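Local atomic coordinates of iron-regulated outer membrane protein (Neisseria meningitidis, PDB entry 4B7O), a protein that serves as a TonB-dependent iron transporter of the outer membrane, probably taking up iron in siderophore-bound form. Residues S597-G601 with G602-K606. Numbering follows the deposited sequence.
Sequences SYRTG and GLTAK
The carbonyl oxygen of Ala605 is gripped from the facing strand by two groups: Tyr598 N donates a hydrogen bond of 2.8 Å to Ala605 O, and the CA of Ser597 adds a CA-H...O contact to the same oxygen. Ala605 N returns the bond to Tyr598 O, which also receives a CA-H...O contact from Thr604. Nearer the turn, Thr600 and Leu603 form the second hydrogen-bonded pair. Here Leu603 N donates a hydrogen bond to Thr600 O at 3.1 Å, from well above the carbonyl plane, and closes the turn. Gly601 and Gly602 make the reversal, both with positive phi, and the backbone angles of Gly602 are ones that call for glycine.

The side chains divide between two faces. On one, Tyr598 CG lies anti to the backbone N (chi1 178°), which brings the ring edge at CE2 to 4.4 Å from Leu603 CD2, while Tyr598 CB lies 4.4 Å from Ala605 CB. Leu603 and Ala605 extend this apolar patch onto Leu643 of strand 638-647. On the other face Arg599 and Thr604 run side by side; the arginine chain, bent at chi2 (-144°) and chi3, leans across toward the facing strand, with NE 3.5 Å from Thr604 OG1, a polar approach rather than a bond. Beyond them, Ser597 CB packs against Lys606 CG at 4.0 Å. Backbone hydrogen bonds between Arg599 and Thr550 and between Thr604 and Ala644 join the hairpin to the chain on its two flanks. This is a beta hairpin with a two-residue loop, closed by a type I' turn from Thr600 to Leu603, joining consecutive antiparallel strands of the TonB-dependent receptor barrel.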
ATOM      1  N   SER A 597      -9.210 -18.941 -14.361  1.00 45.41           N
ATOM      2  CA  SER A 597      -8.568 -20.061 -13.691  1.00 40.52           C
ATOM      3  C   SER A 597      -9.281 -21.372 -13.876  1.00 44.09           C
ATOM      4  O   SER A 597     -10.480 -21.397 -14.192  1.00 46.20           O
ATOM      5  CB  SER A 597      -8.402 -19.788 -12.210  1.00 40.95           C
ATOM      6  OG  SER A 597      -9.620 -19.447 -11.649  1.00 42.68           O
ATOM      7  N   TYR A 598      -8.540 -22.465 -13.669  1.00 40.90           N
ATOM      8  CA  TYR A 598      -9.044 -23.787 -13.922  1.00 42.17           C
ATOM      9  C   TYR A 598      -8.654 -24.699 -12.788  1.00 45.19           C
ATOM     10  O   TYR A 598      -7.511 -24.722 -12.356  1.00 48.64           O
ATOM     11  CB  TYR A 598      -8.509 -24.289 -15.246  1.00 45.64           C
ATOM     12  CG  TYR A 598      -8.934 -25.698 -15.593  1.00 53.82           C
ATOM     13  CD1 TYR A 598     -10.262 -26.001 -15.941  1.00 55.83           C
ATOM     14  CD2 TYR A 598      -7.997 -26.726 -15.640  1.00 59.72           C
ATOM     15  CE1 TYR A 598     -10.643 -27.294 -16.296  1.00 52.57           C
ATOM     16  CE2 TYR A 598      -8.370 -28.018 -15.996  1.00 64.33           C
ATOM     17  CZ  TYR A 598      -9.691 -28.291 -16.318  1.00 56.99           C
ATOM     18  OH  TYR A 598     -10.028 -29.570 -16.638  1.00 57.40           O
ATOM     19  N   ARG A 599      -9.603 -25.448 -12.273  1.00 45.76           N
ATOM     20  CA  ARG A 599      -9.273 -26.372 -11.214  1.00 49.58           C
ATOM     21  C   ARG A 599      -9.894 -27.732 -11.412  1.00 49.43           C
ATOM     22  O   ARG A 599     -11.113 -27.829 -11.444  1.00 49.41           O
ATOM     23  CB  ARG A 599      -9.798 -25.828  -9.909  1.00 54.45           C
ATOM     24  CG  ARG A 599      -9.195 -24.517  -9.502  1.00 60.14           C
ATOM     25  CD  ARG A 599      -9.087 -24.569  -8.003  1.00 70.55           C
ATOM     26  NE  ARG A 599      -8.399 -25.797  -7.607  1.00 84.61           N
ATOM     27  CZ  ARG A 599      -8.383 -26.316  -6.374  1.00 86.43           C
ATOM     28  NH1 ARG A 599      -9.038 -25.729  -5.371  1.00 79.75           N
ATOM     29  NH2 ARG A 599      -7.703 -27.435  -6.145  1.00 83.14           N
ATOM     30  N   THR A 600      -9.074 -28.775 -11.494  1.00 49.55           N
ATOM     31  CA  THR A 600      -9.565 -30.146 -11.434  1.00 50.04           C
ATOM     32  C   THR A 600      -8.571 -31.037 -10.733  1.00 54.71           C
ATOM     33  O   THR A 600      -7.439 -31.146 -11.199  1.00 55.66           O
ATOM     34  CB  THR A 600      -9.817 -30.758 -12.845  1.00 61.26           C
ATOM     35  OG1 THR A 600      -9.655 -32.178 -12.781  1.00 72.63           O
ATOM     36  CG2 THR A 600      -8.827 -30.301 -13.893  1.00 55.76           C
ATOM     37  N   GLY A 601      -8.985 -31.682  -9.641  1.00 55.70           N
ATOM     38  CA  GLY A 601      -8.231 -32.787  -9.022  1.00 56.52           C
ATOM     39  C   GLY A 601      -6.762 -32.563  -8.654  1.00 63.04           C
ATOM     40  O   GLY A 601      -5.874 -33.395  -8.940  1.00 69.63           O
ATOM     41  N   GLY A 602      -6.477 -31.436  -8.032  1.00 56.59           N
ATOM     42  CA  GLY A 602      -5.087 -31.151  -7.680  1.00 52.79           C
ATOM     43  C   GLY A 602      -4.362 -30.243  -8.652  1.00 44.00           C
ATOM     44  O   GLY A 602      -3.368 -29.649  -8.277  1.00 46.81           O
ATOM     45  N   LEU A 603      -4.813 -30.158  -9.892  1.00 39.01           N
ATOM     46  CA  LEU A 603      -4.207 -29.188 -10.817  1.00 39.42           C
ATOM     47  C   LEU A 603      -4.897 -27.846 -10.664  1.00 45.82           C
ATOM     48  O   LEU A 603      -6.128 -27.798 -10.560  1.00 47.53           O
ATOM     49  CB  LEU A 603      -4.356 -29.635 -12.256  1.00 38.96           C
ATOM     50  CG  LEU A 603      -3.882 -28.597 -13.280  1.00 42.79           C
ATOM     51  CD1 LEU A 603      -2.354 -28.435 -13.214  1.00 36.69           C
ATOM     52  CD2 LEU A 603      -4.320 -29.045 -14.652  1.00 38.45           C
ATOM     53  N   THR A 604      -4.114 -26.761 -10.656  1.00 46.24           N
ATOM     54  CA  THR A 604      -4.629 -25.393 -10.595  1.00 40.80           C
ATOM     55  C   THR A 604      -3.905 -24.581 -11.655  1.00 40.96           C
ATOM     56  O   THR A 604      -2.694 -24.595 -11.690  1.00 48.55           O
ATOM     57  CB  THR A 604      -4.341 -24.787  -9.212  1.00 41.38           C
ATOM     58  OG1 THR A 604      -4.933 -25.610  -8.214  1.00 40.74           O
ATOM     59  CG2 THR A 604      -4.923 -23.401  -9.090  1.00 43.06           C
ATOM     60  N   ALA A 605      -4.626 -23.906 -12.543  1.00 38.54           N
ATOM     61  CA  ALA A 605      -4.002 -23.061 -13.560  1.00 40.48           C
ATOM     62  C   ALA A 605      -4.652 -21.665 -13.510  1.00 44.29           C
ATOM     63  O   ALA A 605      -5.895 -21.572 -13.491  1.00 41.51           O
ATOM     64  CB  ALA A 605      -4.188 -23.648 -14.960  1.00 35.83           C
ATOM     65  N   LYS A 606      -3.842 -20.599 -13.520  1.00 33.31           N
ATOM     66  CA  LYS A 606      -4.397 -19.247 -13.492  1.00 34.79           C
ATOM     67  C   LYS A 606      -3.755 -18.407 -14.541  1.00 32.84           C
ATOM     68  O   LYS A 606      -2.649 -18.666 -14.880  1.00 37.32           O
ATOM     69  CB  LYS A 606      -4.172 -18.582 -12.143  1.00 32.31           C
ATOM     70  CG  LYS A 606      -4.610 -19.459 -10.976  1.00 38.17           C
ATOM     71  CD  LYS A 606      -4.573 -18.695  -9.659  1.00 40.45           C
ATOM     72  CE  LYS A 606      -4.310 -19.658  -8.510  1.00 42.47           C
ATOM     73  NZ  LYS A 606      -4.613 -19.074  -7.180  1.00 46.68           N
TER